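Local coordinates for protein tonb-dependent siderophore receptor (Acinetobacter baumannii, PDB 5FP1) that probably carries out the initial step of iron uptake at the outer membrane by binding iron-chelating siderophores, and may bind ferric enterobactin with micromolar affinity, at residues 290-296 and 326-332; 104-108 and 265-269; 233-237 and 247-251; 302-306 and 316-320. One frame throughout, in Å; residues are numbered along the deposited sequence.

Contact 1 of 4, residues 290-296 and 326-332; sequences AMYAKSK and DSETFTD. With C8E ((hydroxyethyloxy)tri(ethyloxy)octane), chain J.
The rings of Tyr292 and Phe330 lie side by side and point the same way from their strands. Phe330 CD1 sits over one face of the tyrosine ring, toward its rim, 3.4 Å from Tyr292 CE2. The planes meet obliquely, 46° apart. At the edge of the Tyr292 ring, in its plane, runs the detergent tail, C8E C6 being 3.6 Å from Tyr292 CD2. Ala290 CB meets Phe330 CE1 beyond. Further along this lipid-facing surface the chemistry turns ionic. Lys294 has CG anti to its backbone N (chi1 171°) and bends at chi2 and chi4, which brings NZ between two carboxylates. Lys294 NZ lies 2.7 Å from Glu328 OE2, on the anti lone pair, and 2.9 Å from Asp326 OD1, on the syn lone pair; Lys296 adds a long salt bridge to Asp326. The opposite face carries Met291 and otherwise small side chains. There one water joins Met291 O to Thr331 OG1, and a second links the hydroxyls of Ser327 and Thr329; Ser327 OG also bonds Gln358 NE2. Three antiparallel hydrogen-bonded pairs, Met291 with Thr331, Ala293 with Thr329 and Ser295 with Ser327, fix the register. This is one of the hairpins of the transmembrane barrel of a TonB-dependent receptor: strand 264-279 flanks 284-304, strand 346-368 flanks 315-341, and plug residues Ile101 and Asn103 lie against the inward side chains.

Contact 2 of 4, residues 104-108 and 265-269; sequences STSQN and QKQEN
Gln267 reaches from the barrel strand to the plug backbone, where its OE1 accepts the N-H of Asn108 at 2.9 Å. The bond is nearly straight, 166° at the hydrogen, and the donor lies in the carbonyl plane on a lone pair. The same oxygen takes a second bond from a water, 2.7 Å from Gln267 OE1, that also donates to Asn108 O, so one amide oxygen grips the Asn108 N-H directly and its carbonyl through water. The side chains of Asn108 and Gln267 cross at about a right angle. Two residues along the strand, the amide of Asn269 lies stacked over that of Gln107, their planes 26° apart; Asn269 OD1 approaches Gln107 CD to 3.3 Å. A water 2.8 Å from Ser106 O bridges it to Asn269 ND2. Another water spans Asn108 ND2 and Gln265 OE1. In the second shell, Ser295 binds Asn269 OD1 and also Thr105 OG1, tying the strand's amide to the plug loop, while Asn81 and Asn297 engage Gln265 NE2. Such a water-rich polar interface is in keeping with a plug seated in a TonB-dependent receptor's barrel. The loop 104-108, following plug strand 101-102, thus rests against the inner wall at strand 264-279, which is flanked by strands 215-226 and 284-304.

Contact 3 of 4, residues 233-237 and 247-251; sequences GIPYW and KPAEV
A short antiparallel pairing within the long connection between barrel strands 215-226 and 264-279 brings strand 234-238 against the chain that returns at Lys247 to Val251. Its centre is the non-hydrogen-bonded pair Tyr236 and Pro248, whose side chains diverge. Backbone bonds bracket it: Ala249 N donates to Pro235 O at 2.9 Å, and Trp237 N to Lys247 O at 3.1 Å in an almost straight bond (172°). Beside them a water joins Trp237 O, 2.7 Å away, to Lys247 N. In a TonB-dependent receptor such excursions beyond the barrel wall are characteristic, and this one is stitched into a small accessory sheet, strand 234-238 pairing on its other side with strand 701-704. The apolar part of the contact gathers about Ile234. Its CG2, anti to the backbone N, is carried against Pro248 CB at 3.8 Å, the two side chains crossing at about a right angle. From Val251 the CG2 branch comes tip to tip with the isoleucine, 4.1 Å from Ile234 CG2. Ala249 CB lies 4.2 Å from Trp237 CB and near the ring of Pro235. Tyr236 turns the edge of its ring to the Lys247-Pro248 peptide, while its OH bonds Tyr697 O. Phe693 packs on both Ile234 and Pro248, and Arg691 takes the carbonyl of Ala249.

Contact 4 of 4, residues 302-306 and 316-320; sequences TNPDD and VWHRL. With PO4 (phosphate ion), chain B.
Asp306 and Arg319 form the salt bridge of this contact, with Arg319 NH1 2.9 Å from Asp306 OD2. OD2 lies close to the guanidinium plane, at its edge, yet the donor meets it from above the carboxylate plane; the two flat groups stand 77° apart. A bend at chi2 (66°) turns the arginine chain back, and Arg319 NE reaches Leu320 O at 2.9 Å, a bond that helps fix the rotation of the head group. NH1 also makes a weak bond to phosphate O2, and His700 NE2 binds the same ion. A second aspartate, Asp305, receives the N-H of Trp317 on OD1 at 2.8 Å, on the anti side and somewhat out of the carboxylate plane; Asn310 also bonds to this oxygen. In return Asp305 N reaches Trp317 O, 3.0 Å away. Asn303 N donates to Arg319 O in a hydrogen-bonded pair whose return bond, Arg319 N to Asn303 O, is weak; Pro304 and His318 form the next pair. Outward from these bonds, Asp306 OD2 and Asp305 O lie at the edge of the indole of Trp317, whose NE1 bonds Phe379 O. Val316 CG1 packs on Pro304 CB at 4.0 Å, and Thr302 CG2 touches the imidazole edge of His318. The phosphate, probably from the crystallisation liquor, has Asp306 OD1 2.8 Å from its O2. Arg319 and His700 probably offset the negative charge gathered there.

Overall arrangement
Contacts 1 and 4 hold the same two strands, 284-304 and 315-341, at places whose centres are about 33 Å apart: mid-wall, where detergent and salt bridges share the outer face, and near the hairpin's turn, where the pairing becomes irregular and a phosphate binds. Contact 2 lies closest to the chain's centre, and is an amide-and-water seam between plug and barrel; it touches contact 1 through Ser295 and Asn269. Contacts 3 and 4 are both buried, about 25 Å from the chain's centre, and abut where Pro304 packs on Gly233 and Pro235. Of these neighbours, contact 3 joins apolar side chains over backbone bonds, whereas contact 4 is strongly charged.

Contact 1 of 4, residues 290-296 and 326-332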
loop_
_atom_site.group_PDB
_atom_site.type_symbol
_atom_site.label_atom_id
_atom_site.label_comp_id
_atom_site.label_asym_id
_atom_site.label_seq_id
_atom_site.Cartn_x
_atom_site.Cartn_y
_atom_site.Cartn_z
ATOM N N ALA A 290 17.069 8.816 -12.422
ATOM C CA ALA A 290 17.917 7.906 -11.661
ATOM C C ALA A 290 17.491 8.020 -10.192
ATOM O O ALA A 290 17.355 9.141 -9.684
ATOM C CB ALA A 290 19.389 8.291 -11.849
ATOM N N MET A 291 17.240 6.883 -9.534
ATOM C CA MET A 291 16.770 6.859 -8.121
ATOM C C MET A 291 17.603 5.878 -7.319
ATOM O O MET A 291 17.856 4.765 -7.747
ATOM C CB MET A 291 15.280 6.512 -7.971
ATOM C CG MET A 291 14.865 5.998 -6.541
ATOM S SD MET A 291 13.062 6.070 -6.455
ATOM C CE MET A 291 12.784 4.934 -5.127
ATOM N N TYR A 292 18.040 6.332 -6.158
ATOM C CA TYR A 292 18.859 5.559 -5.264
ATOM C C TYR A 292 18.050 5.456 -3.965
ATOM O O TYR A 292 17.621 6.471 -3.426
ATOM C CB TYR A 292 20.182 6.303 -4.998
ATOM C CG TYR A 292 21.024 6.607 -6.250
ATOM C CD1 TYR A 292 20.752 7.720 -7.064
ATOM C CD2 TYR A 292 22.098 5.787 -6.605
ATOM C CE1 TYR A 292 21.507 7.986 -8.191
ATOM C CE2 TYR A 292 22.858 6.047 -7.734
ATOM C CZ TYR A 292 22.556 7.149 -8.512
ATOM O OH TYR A 292 23.312 7.402 -9.621
ATOM N N ALA A 293 17.807 4.250 -3.471
ATOM C CA ALA A 293 17.001 4.106 -2.257
ATOM C C ALA A 293 17.707 3.240 -1.241
ATOM O O ALA A 293 18.309 2.231 -1.582
ATOM C CB ALA A 293 15.626 3.530 -2.564
ATOM N N LYS A 294 17.615 3.634 0.019
ATOM C CA LYS A 294 18.148 2.827 1.105
ATOM C C LYS A 294 16.997 2.638 2.086
ATOM O O LYS A 294 16.305 3.599 2.431
ATOM C CB LYS A 294 19.329 3.530 1.780
ATOM C CG LYS A 294 19.781 2.831 3.058
ATOM C CD LYS A 294 21.256 2.527 3.046
ATOM C CE LYS A 294 21.686 1.735 4.261
ATOM N NZ LYS A 294 22.555 0.623 3.806
ATOM N N SER A 295 16.753 1.402 2.498
ATOM C CA SER A 295 15.597 1.120 3.336
ATOM C C SER A 295 15.975 0.106 4.410
ATOM O O SER A 295 16.436 -1.004 4.092
ATOM C CB SER A 295 14.441 0.574 2.476
ATOM O OG SER A 295 13.259 0.403 3.255
ATOM N N LYS A 296 15.789 0.498 5.669
ATOM C CA LYS A 296 16.062 -0.366 6.813
ATOM C C LYS A 296 14.819 -0.605 7.639
ATOM O O LYS A 296 13.981 0.273 7.777
ATOM C CB LYS A 296 17.152 0.261 7.699
ATOM C CG LYS A 296 18.424 0.531 6.914
ATOM C CD LYS A 296 19.527 1.196 7.738
ATOM C CE LYS A 296 20.048 0.250 8.796
ATOM N NZ LYS A 296 21.468 0.550 9.140
ATOM N N ASP A 326 18.110 -4.682 5.537
ATOM C CA ASP A 326 18.858 -3.523 5.035
ATOM C C ASP A 326 18.954 -3.666 3.534
ATOM O O ASP A 326 19.580 -4.597 3.021
ATOM C CB ASP A 326 20.245 -3.473 5.663
ATOM C CG ASP A 326 21.025 -2.207 5.286
ATOM O OD1 ASP A 326 20.747 -1.588 4.258
ATOM O OD2 ASP A 326 21.953 -1.856 6.018
ATOM N N SER A 327 18.274 -2.776 2.837
ATOM C CA SER A 327 18.165 -2.855 1.400
ATOM C C SER A 327 18.682 -1.591 0.710
ATOM O O SER A 327 18.428 -0.483 1.167
ATOM C CB SER A 327 16.709 -3.082 1.015
ATOM O OG SER A 327 16.543 -3.005 -0.397
ATOM N N GLU A 328 19.337 -1.773 -0.431
ATOM C CA GLU A 328 19.719 -0.667 -1.313
ATOM C C GLU A 328 19.266 -0.959 -2.725
ATOM O O GLU A 328 19.440 -2.083 -3.224
ATOM C CB GLU A 328 21.256 -0.459 -1.298
ATOM C CG GLU A 328 21.729 -0.109 0.094
ATOM C CD GLU A 328 23.213 0.286 0.177
ATOM O OE1 GLU A 328 23.933 0.259 -0.847
ATOM O OE2 GLU A 328 23.645 0.615 1.298
ATOM N N THR A 329 18.693 0.045 -3.366
ATOM C CA THR A 329 18.173 -0.140 -4.724
ATOM C C THR A 329 18.617 1.013 -5.618
ATOM O O THR A 329 18.598 2.164 -5.203
ATOM C CB THR A 329 16.620 -0.169 -4.734
ATOM O OG1 THR A 329 16.142 -1.116 -3.760
ATOM C CG2 THR A 329 16.115 -0.530 -6.110
ATOM N N PHE A 330 19.013 0.695 -6.838
ATOM C CA PHE A 330 19.239 1.707 -7.870
ATOM C C PHE A 330 18.314 1.420 -9.032
ATOM O O PHE A 330 18.232 0.277 -9.498
ATOM C CB PHE A 330 20.680 1.663 -8.400
ATOM C CG PHE A 330 20.895 2.555 -9.616
ATOM C CD1 PHE A 330 20.868 3.929 -9.495
ATOM C CD2 PHE A 330 21.073 2.005 -10.866
ATOM C CE1 PHE A 330 21.034 4.752 -10.606
ATOM C CE2 PHE A 330 21.234 2.815 -11.978
ATOM C CZ PHE A 330 21.189 4.187 -11.846
ATOM N N THR A 331 17.638 2.462 -9.506
ATOM C CA THR A 331 16.774 2.344 -10.678
ATOM C C THR A 331 17.089 3.481 -11.645
ATOM O O THR A 331 17.280 4.624 -11.223
ATOM C CB THR A 331 15.286 2.416 -10.255
ATOM O OG1 THR A 331 15.023 1.418 -9.257
ATOM C CG2 THR A 331 14.358 2.179 -11.454
ATOM N N ASP A 332 17.124 3.171 -12.933
ATOM C CA ASP A 332 17.183 4.213 -13.959
ATOM C C ASP A 332 16.077 3.951 -14.980
ATOM O O ASP A 332 15.965 2.836 -15.492
ATOM C CB ASP A 332 18.533 4.228 -14.641
ATOM C CG ASP A 332 18.727 5.473 -15.490
ATOM O OD1 ASP A 332 18.046 5.596 -16.543
ATOM O OD2 ASP A 332 19.487 6.360 -15.051
HETATM C C1 C8E J . 23.162 -2.709 -5.282
HETATM C C2 C8E J . 22.243 -1.585 -5.702
HETATM C C3 C8E J . 22.684 -0.250 -5.102
HETATM C C4 C8E J . 23.635 0.494 -6.035
HETATM C C5 C8E J . 24.156 1.789 -5.422
HETATM C C6 C8E J . 23.007 2.698 -5.019
HETATM C C7 C8E J . 22.529 2.419 -3.592
HETATM C C8 C8E J . 21.797 3.622 -3.016
HETATM O O9 C8E J . 22.266 3.841 -1.686
HETATM C C10 C8E J . 21.478 4.770 -0.926
HETATM C C11 C8E J . 21.066 6.006 -1.728
HETATM O O12 C8E J . 20.539 7.025 -0.864
HETATM O O HOH W 1 15.587 2.611 -6.874
HETATM O O HOH W 2 16.143 -0.242 -1.178
#

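Contact 2 of 4, residues 104-108 and 265-269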
loop_
_atom_site.group_PDB
_atom_site.type_symbol
_atom_site.label_atom_id
_atom_site.label_comp_id
_atom_site.label_asym_id
_atom_site.label_seq_id
_atom_site.Cartn_x
_atom_site.Cartn_y
_atom_site.Cartn_z
ATOM N N SER A 104 9.424 -0.975 -3.136
ATOM C CA SER A 104 8.565 -1.914 -2.410
ATOM C C SER A 104 9.277 -2.720 -1.341
ATOM O O SER A 104 8.963 -3.881 -1.144
ATOM C CB SER A 104 7.876 -2.883 -3.387
ATOM O OG SER A 104 6.825 -2.207 -4.047
ATOM N N THR A 105 10.186 -2.091 -0.614
ATOM C CA THR A 105 10.638 -2.636 0.641
ATOM C C THR A 105 9.582 -2.367 1.686
ATOM O O THR A 105 8.823 -1.379 1.591
ATOM C CB THR A 105 11.990 -1.990 1.044
ATOM O OG1 THR A 105 11.900 -0.572 0.885
ATOM C CG2 THR A 105 13.105 -2.509 0.113
ATOM N N SER A 106 9.552 -3.181 2.725
ATOM C CA SER A 106 8.516 -2.980 3.727
ATOM C C SER A 106 8.721 -1.672 4.502
ATOM O O SER A 106 9.792 -1.412 5.080
ATOM C CB SER A 106 8.445 -4.136 4.684
ATOM O OG SER A 106 7.332 -3.988 5.555
ATOM N N GLN A 107 7.660 -0.886 4.518
ATOM C CA GLN A 107 7.643 0.425 5.165
ATOM C C GLN A 107 6.218 0.751 5.580
ATOM O O GLN A 107 5.245 0.252 4.986
ATOM C CB GLN A 107 8.064 1.519 4.167
ATOM C CG GLN A 107 9.384 1.306 3.475
ATOM C CD GLN A 107 9.569 2.185 2.242
ATOM O OE1 GLN A 107 10.034 1.730 1.168
ATOM N NE2 GLN A 107 9.287 3.442 2.404
ATOM N N ASN A 108 6.091 1.615 6.580
ATOM C CA ASN A 108 4.823 2.277 6.904
ATOM C C ASN A 108 4.913 3.694 6.323
ATOM O O ASN A 108 5.522 4.582 6.929
ATOM C CB ASN A 108 4.635 2.311 8.420
ATOM C CG ASN A 108 4.666 0.916 9.046
ATOM O OD1 ASN A 108 4.109 -0.016 8.516
ATOM N ND2 ASN A 108 5.297 0.795 10.190
ATOM N N GLN A 265 9.970 -1.146 16.864
ATOM C CA GLN A 265 10.170 -1.109 15.427
ATOM C C GLN A 265 10.806 0.189 15.045
ATOM O O GLN A 265 10.334 1.262 15.419
ATOM C CB GLN A 265 8.844 -1.291 14.672
ATOM C CG GLN A 265 8.967 -1.247 13.142
ATOM C CD GLN A 265 7.869 -2.054 12.449
ATOM O OE1 GLN A 265 6.740 -2.138 12.945
ATOM N NE2 GLN A 265 8.213 -2.689 11.307
ATOM N N LYS A 266 11.868 0.075 14.277
ATOM C CA LYS A 266 12.592 1.222 13.775
ATOM C C LYS A 266 12.782 1.089 12.268
ATOM O O LYS A 266 13.367 0.121 11.772
ATOM C CB LYS A 266 13.964 1.289 14.452
ATOM C CG LYS A 266 13.890 1.547 15.953
ATOM C CD LYS A 266 15.191 1.161 16.655
ATOM C CE LYS A 266 15.126 1.528 18.130
ATOM N NZ LYS A 266 16.428 1.291 18.817
ATOM N N GLN A 267 12.223 2.039 11.536
ATOM C CA GLN A 267 12.383 2.078 10.103
ATOM C C GLN A 267 13.203 3.299 9.753
ATOM O O GLN A 267 13.071 4.365 10.374
ATOM C CB GLN A 267 11.006 2.130 9.426
ATOM C CG GLN A 267 10.112 0.952 9.797
ATOM C CD GLN A 267 8.867 0.833 8.948
ATOM O OE1 GLN A 267 8.334 1.818 8.444
ATOM N NE2 GLN A 267 8.394 -0.384 8.787
ATOM N N GLU A 268 13.971 3.174 8.691
ATOM C CA GLU A 268 14.746 4.298 8.186
ATOM C C GLU A 268 14.840 4.218 6.678
ATOM O O GLU A 268 15.293 3.223 6.134
ATOM C CB GLU A 268 16.154 4.298 8.794
ATOM C CG GLU A 268 16.969 5.512 8.371
ATOM C CD GLU A 268 18.383 5.520 8.962
ATOM O OE1 GLU A 268 18.647 4.821 9.965
ATOM O OE2 GLU A 268 19.239 6.235 8.421
ATOM N N ASN A 269 14.373 5.269 6.017
ATOM C CA ASN A 269 14.303 5.308 4.578
ATOM C C ASN A 269 14.920 6.580 4.018
ATOM O O ASN A 269 14.613 7.667 4.500
ATOM C CB ASN A 269 12.870 5.168 4.125
ATOM C CG ASN A 269 12.386 3.726 4.226
ATOM O OD1 ASN A 269 12.627 2.902 3.340
ATOM N ND2 ASN A 269 11.797 3.404 5.355
HETATM O O HOH W 3 11.331 0.580 6.382
HETATM O O HOH W 4 8.498 4.325 7.465
HETATM O O HOH W 5 4.405 -1.724 11.354
#

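Contact 3 of 4, residues 233-237 and 247-251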
loop_
_atom_site.group_PDB
_atom_site.type_symbol
_atom_site.label_atom_id
_atom_site.label_comp_id
_atom_site.label_asym_id
_atom_site.label_seq_id
_atom_site.Cartn_x
_atom_site.Cartn_y
_atom_site.Cartn_z
ATOM N N GLY A 233 -2.286 -7.540 17.957
ATOM C CA GLY A 233 -3.600 -7.751 17.389
ATOM C C GLY A 233 -4.504 -8.446 18.388
ATOM O O GLY A 233 -4.143 -8.568 19.560
ATOM N N ILE A 234 -5.663 -8.898 17.914
ATOM C CA ILE A 234 -6.640 -9.618 18.736
ATOM C C ILE A 234 -6.758 -11.038 18.190
ATOM O O ILE A 234 -6.953 -11.241 16.964
ATOM C CB ILE A 234 -8.002 -8.915 18.751
ATOM C CG1 ILE A 234 -7.858 -7.459 19.180
ATOM C CG2 ILE A 234 -8.998 -9.669 19.637
ATOM C CD1 ILE A 234 -7.275 -7.250 20.574
ATOM N N PRO A 235 -6.566 -12.033 19.062
ATOM C CA PRO A 235 -6.519 -13.424 18.578
ATOM C C PRO A 235 -7.893 -13.914 18.133
ATOM O O PRO A 235 -8.890 -13.545 18.750
ATOM C CB PRO A 235 -6.072 -14.208 19.812
ATOM C CG PRO A 235 -6.567 -13.389 20.972
ATOM C CD PRO A 235 -6.493 -11.961 20.533
ATOM N N TYR A 236 -7.944 -14.766 17.112
ATOM C CA TYR A 236 -9.219 -15.399 16.724
ATOM C C TYR A 236 -9.608 -16.397 17.816
ATOM O O TYR A 236 -8.744 -17.135 18.341
ATOM C CB TYR A 236 -9.069 -16.206 15.444
ATOM C CG TYR A 236 -8.753 -15.392 14.190
ATOM C CD1 TYR A 236 -9.642 -14.435 13.709
ATOM C CD2 TYR A 236 -7.585 -15.605 13.483
ATOM C CE1 TYR A 236 -9.352 -13.680 12.575
ATOM C CE2 TYR A 236 -7.315 -14.889 12.327
ATOM C CZ TYR A 236 -8.187 -13.927 11.886
ATOM O OH TYR A 236 -7.880 -13.238 10.728
ATOM N N TRP A 237 -10.903 -16.456 18.130
ATOM C CA TRP A 237 -11.382 -17.443 19.081
ATOM C C TRP A 237 -12.851 -17.760 18.877
ATOM O O TRP A 237 -13.675 -16.866 18.661
ATOM C CB TRP A 237 -11.152 -16.982 20.538
ATOM C CG TRP A 237 -11.273 -18.120 21.538
ATOM C CD1 TRP A 237 -12.287 -18.326 22.449
ATOM C CD2 TRP A 237 -10.398 -19.241 21.656
ATOM N NE1 TRP A 237 -12.067 -19.492 23.154
ATOM C CE2 TRP A 237 -10.919 -20.075 22.693
ATOM C CE3 TRP A 237 -9.203 -19.607 21.033
ATOM C CZ2 TRP A 237 -10.306 -21.236 23.076
ATOM C CZ3 TRP A 237 -8.592 -20.777 21.425
ATOM C CH2 TRP A 237 -9.163 -21.589 22.431
ATOM N N LYS A 247 -14.222 -15.250 14.704
ATOM C CA LYS A 247 -13.986 -13.847 14.746
ATOM C C LYS A 247 -12.985 -13.558 15.844
ATOM O O LYS A 247 -12.665 -14.430 16.659
ATOM C CB LYS A 247 -15.281 -13.126 15.051
ATOM C CG LYS A 247 -16.225 -13.097 13.873
ATOM C CD LYS A 247 -17.567 -12.486 14.245
ATOM C CE LYS A 247 -18.233 -13.244 15.386
ATOM N NZ LYS A 247 -19.465 -12.543 15.843
ATOM N N PRO A 248 -12.507 -12.325 15.897
ATOM C CA PRO A 248 -11.614 -11.995 16.993
ATOM C C PRO A 248 -12.289 -12.166 18.388
ATOM O O PRO A 248 -13.492 -11.989 18.523
ATOM C CB PRO A 248 -11.261 -10.533 16.720
ATOM C CG PRO A 248 -11.428 -10.374 15.244
ATOM C CD PRO A 248 -12.612 -11.231 14.914
ATOM N N ALA A 249 -11.491 -12.539 19.382
ATOM C CA ALA A 249 -11.954 -12.732 20.740
ATOM C C ALA A 249 -12.742 -11.542 21.230
ATOM O O ALA A 249 -12.437 -10.386 20.909
ATOM C CB ALA A 249 -10.766 -12.986 21.664
ATOM N N GLU A 250 -13.751 -11.823 22.042
ATOM C CA GLU A 250 -14.556 -10.754 22.671
ATOM C C GLU A 250 -13.838 -10.249 23.917
ATOM O O GLU A 250 -14.037 -10.783 25.025
ATOM C CB GLU A 250 -15.931 -11.330 23.053
ATOM C CG GLU A 250 -16.723 -11.760 21.830
ATOM C CD GLU A 250 -17.175 -10.558 20.993
ATOM O OE1 GLU A 250 -17.144 -9.413 21.496
ATOM O OE2 GLU A 250 -17.561 -10.758 19.824
ATOM N N VAL A 251 -12.965 -9.265 23.721
ATOM C CA VAL A 251 -12.216 -8.638 24.783
ATOM C C VAL A 251 -12.420 -7.148 24.653
ATOM O O VAL A 251 -12.908 -6.658 23.625
ATOM C CB VAL A 251 -10.715 -8.958 24.713
ATOM C CG1 VAL A 251 -10.506 -10.450 24.875
ATOM C CG2 VAL A 251 -10.139 -8.503 23.371
HETATM O O HOH W 6 -15.628 -16.507 16.875
HETATM O O HOH W 7 -14.722 -14.288 19.293
#

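Contact 4 of 4, residues 302-306 and 316-320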
loop_
_atom_site.group_PDB
_atom_site.type_symbol
_atom_site.label_atom_id
_atom_site.label_comp_id
_atom_site.label_asym_id
_atom_site.label_seq_id
_atom_site.Cartn_x
_atom_site.Cartn_y
_atom_site.Cartn_z
ATOM N N THR A 302 4.513 -8.670 18.646
ATOM C CA THR A 302 3.833 -9.789 19.274
ATOM C C THR A 302 2.645 -10.289 18.497
ATOM O O THR A 302 1.701 -9.537 18.220
ATOM C CB THR A 302 3.354 -9.418 20.693
ATOM O OG1 THR A 302 4.488 -9.105 21.500
ATOM C CG2 THR A 302 2.590 -10.564 21.302
ATOM N N ASN A 303 2.675 -11.582 18.189
ATOM C CA ASN A 303 1.494 -12.315 17.729
ATOM C C ASN A 303 0.731 -12.786 18.994
ATOM O O ASN A 303 1.300 -13.494 19.834
ATOM C CB ASN A 303 1.957 -13.477 16.839
ATOM C CG ASN A 303 0.857 -14.493 16.489
ATOM O OD1 ASN A 303 -0.183 -14.614 17.152
ATOM N ND2 ASN A 303 1.144 -15.289 15.474
ATOM N N PRO A 304 -0.536 -12.362 19.154
ATOM C CA PRO A 304 -1.283 -12.710 20.383
ATOM C C PRO A 304 -1.709 -14.200 20.394
ATOM O O PRO A 304 -2.703 -14.596 19.777
ATOM C CB PRO A 304 -2.488 -11.773 20.321
ATOM C CG PRO A 304 -2.758 -11.666 18.846
ATOM C CD PRO A 304 -1.377 -11.594 18.218
ATOM N N ASP A 305 -0.873 -15.000 21.042
ATOM C CA ASP A 305 -1.080 -16.421 21.353
ATOM C C ASP A 305 -0.744 -17.441 20.266
ATOM O O ASP A 305 -0.583 -18.605 20.574
ATOM C CB ASP A 305 -2.463 -16.719 21.922
ATOM C CG ASP A 305 -2.422 -17.892 22.904
ATOM O OD1 ASP A 305 -1.502 -17.873 23.758
ATOM O OD2 ASP A 305 -3.299 -18.801 22.852
ATOM N N ASP A 306 -0.640 -17.018 19.009
ATOM C CA ASP A 306 -0.158 -17.917 17.945
ATOM C C ASP A 306 -0.983 -19.200 17.902
ATOM O O ASP A 306 -0.443 -20.291 17.715
ATOM C CB ASP A 306 1.299 -18.224 18.200
ATOM C CG ASP A 306 2.023 -18.766 16.977
ATOM O OD1 ASP A 306 1.580 -18.546 15.848
ATOM O OD2 ASP A 306 3.063 -19.378 17.161
ATOM N N VAL A 316 -2.716 -15.150 27.192
ATOM C CA VAL A 316 -2.149 -14.883 25.867
ATOM C C VAL A 316 -0.648 -14.949 25.933
ATOM O O VAL A 316 -0.015 -14.186 26.685
ATOM C CB VAL A 316 -2.558 -13.473 25.367
ATOM C CG1 VAL A 316 -1.846 -13.097 24.048
ATOM C CG2 VAL A 316 -4.040 -13.401 25.189
ATOM N N TRP A 317 -0.078 -15.837 25.122
ATOM C CA TRP A 317 1.359 -16.005 24.985
ATOM C C TRP A 317 1.927 -14.965 24.019
ATOM O O TRP A 317 1.389 -14.790 22.934
ATOM C CB TRP A 317 1.668 -17.384 24.428
ATOM C CG TRP A 317 3.116 -17.664 24.168
ATOM C CD1 TRP A 317 4.143 -17.533 25.046
ATOM C CD2 TRP A 317 3.696 -18.156 22.951
ATOM N NE1 TRP A 317 5.329 -17.886 24.452
ATOM C CE2 TRP A 317 5.085 -18.271 23.165
ATOM C CE3 TRP A 317 3.179 -18.529 21.716
ATOM C CZ2 TRP A 317 5.959 -18.747 22.189
ATOM C CZ3 TRP A 317 4.060 -19.002 20.739
ATOM C CH2 TRP A 317 5.425 -19.101 20.987
ATOM N N HIS A 318 2.986 -14.272 24.429
ATOM C CA HIS A 318 3.596 -13.223 23.602
ATOM C C HIS A 318 4.543 -13.821 22.536
ATOM O O HIS A 318 5.749 -13.634 22.625
ATOM C CB HIS A 318 4.453 -12.259 24.425
ATOM C CG HIS A 318 3.723 -11.462 25.461
ATOM N ND1 HIS A 318 2.765 -10.516 25.152
ATOM C CD2 HIS A 318 3.881 -11.410 26.809
ATOM C CE1 HIS A 318 2.353 -9.930 26.267
ATOM N NE2 HIS A 318 3.011 -10.458 27.285
ATOM N N ARG A 319 3.987 -14.483 21.513
ATOM C CA ARG A 319 4.762 -15.027 20.403
ATOM C C ARG A 319 5.557 -13.921 19.741
ATOM O O ARG A 319 5.021 -12.867 19.453
ATOM C CB ARG A 319 3.843 -15.690 19.368
ATOM C CG ARG A 319 4.475 -15.931 18.007
ATOM C CD ARG A 319 5.629 -16.942 17.987
ATOM N NE ARG A 319 6.358 -16.754 16.732
ATOM C CZ ARG A 319 6.111 -17.364 15.575
ATOM N NH1 ARG A 319 5.217 -18.323 15.480
ATOM N NH2 ARG A 319 6.809 -17.026 14.511
ATOM N N LEU A 320 6.850 -14.159 19.537
ATOM C CA LEU A 320 7.744 -13.145 18.955
ATOM C C LEU A 320 7.861 -13.324 17.436
ATOM O O LEU A 320 8.068 -14.443 16.959
ATOM C CB LEU A 320 9.149 -13.224 19.587
ATOM C CG LEU A 320 10.182 -12.195 19.097
ATOM C CD1 LEU A 320 11.094 -11.781 20.267
ATOM C CD2 LEU A 320 11.001 -12.719 17.946
HETATM P P PO4 B . 3.086 -19.852 13.054
HETATM O O1 PO4 B . 2.594 -20.670 14.229
HETATM O O2 PO4 B . 3.110 -18.401 13.487
HETATM O O3 PO4 B . 2.157 -20.018 11.852
HETATM O O4 PO4 B . 4.489 -20.295 12.675
#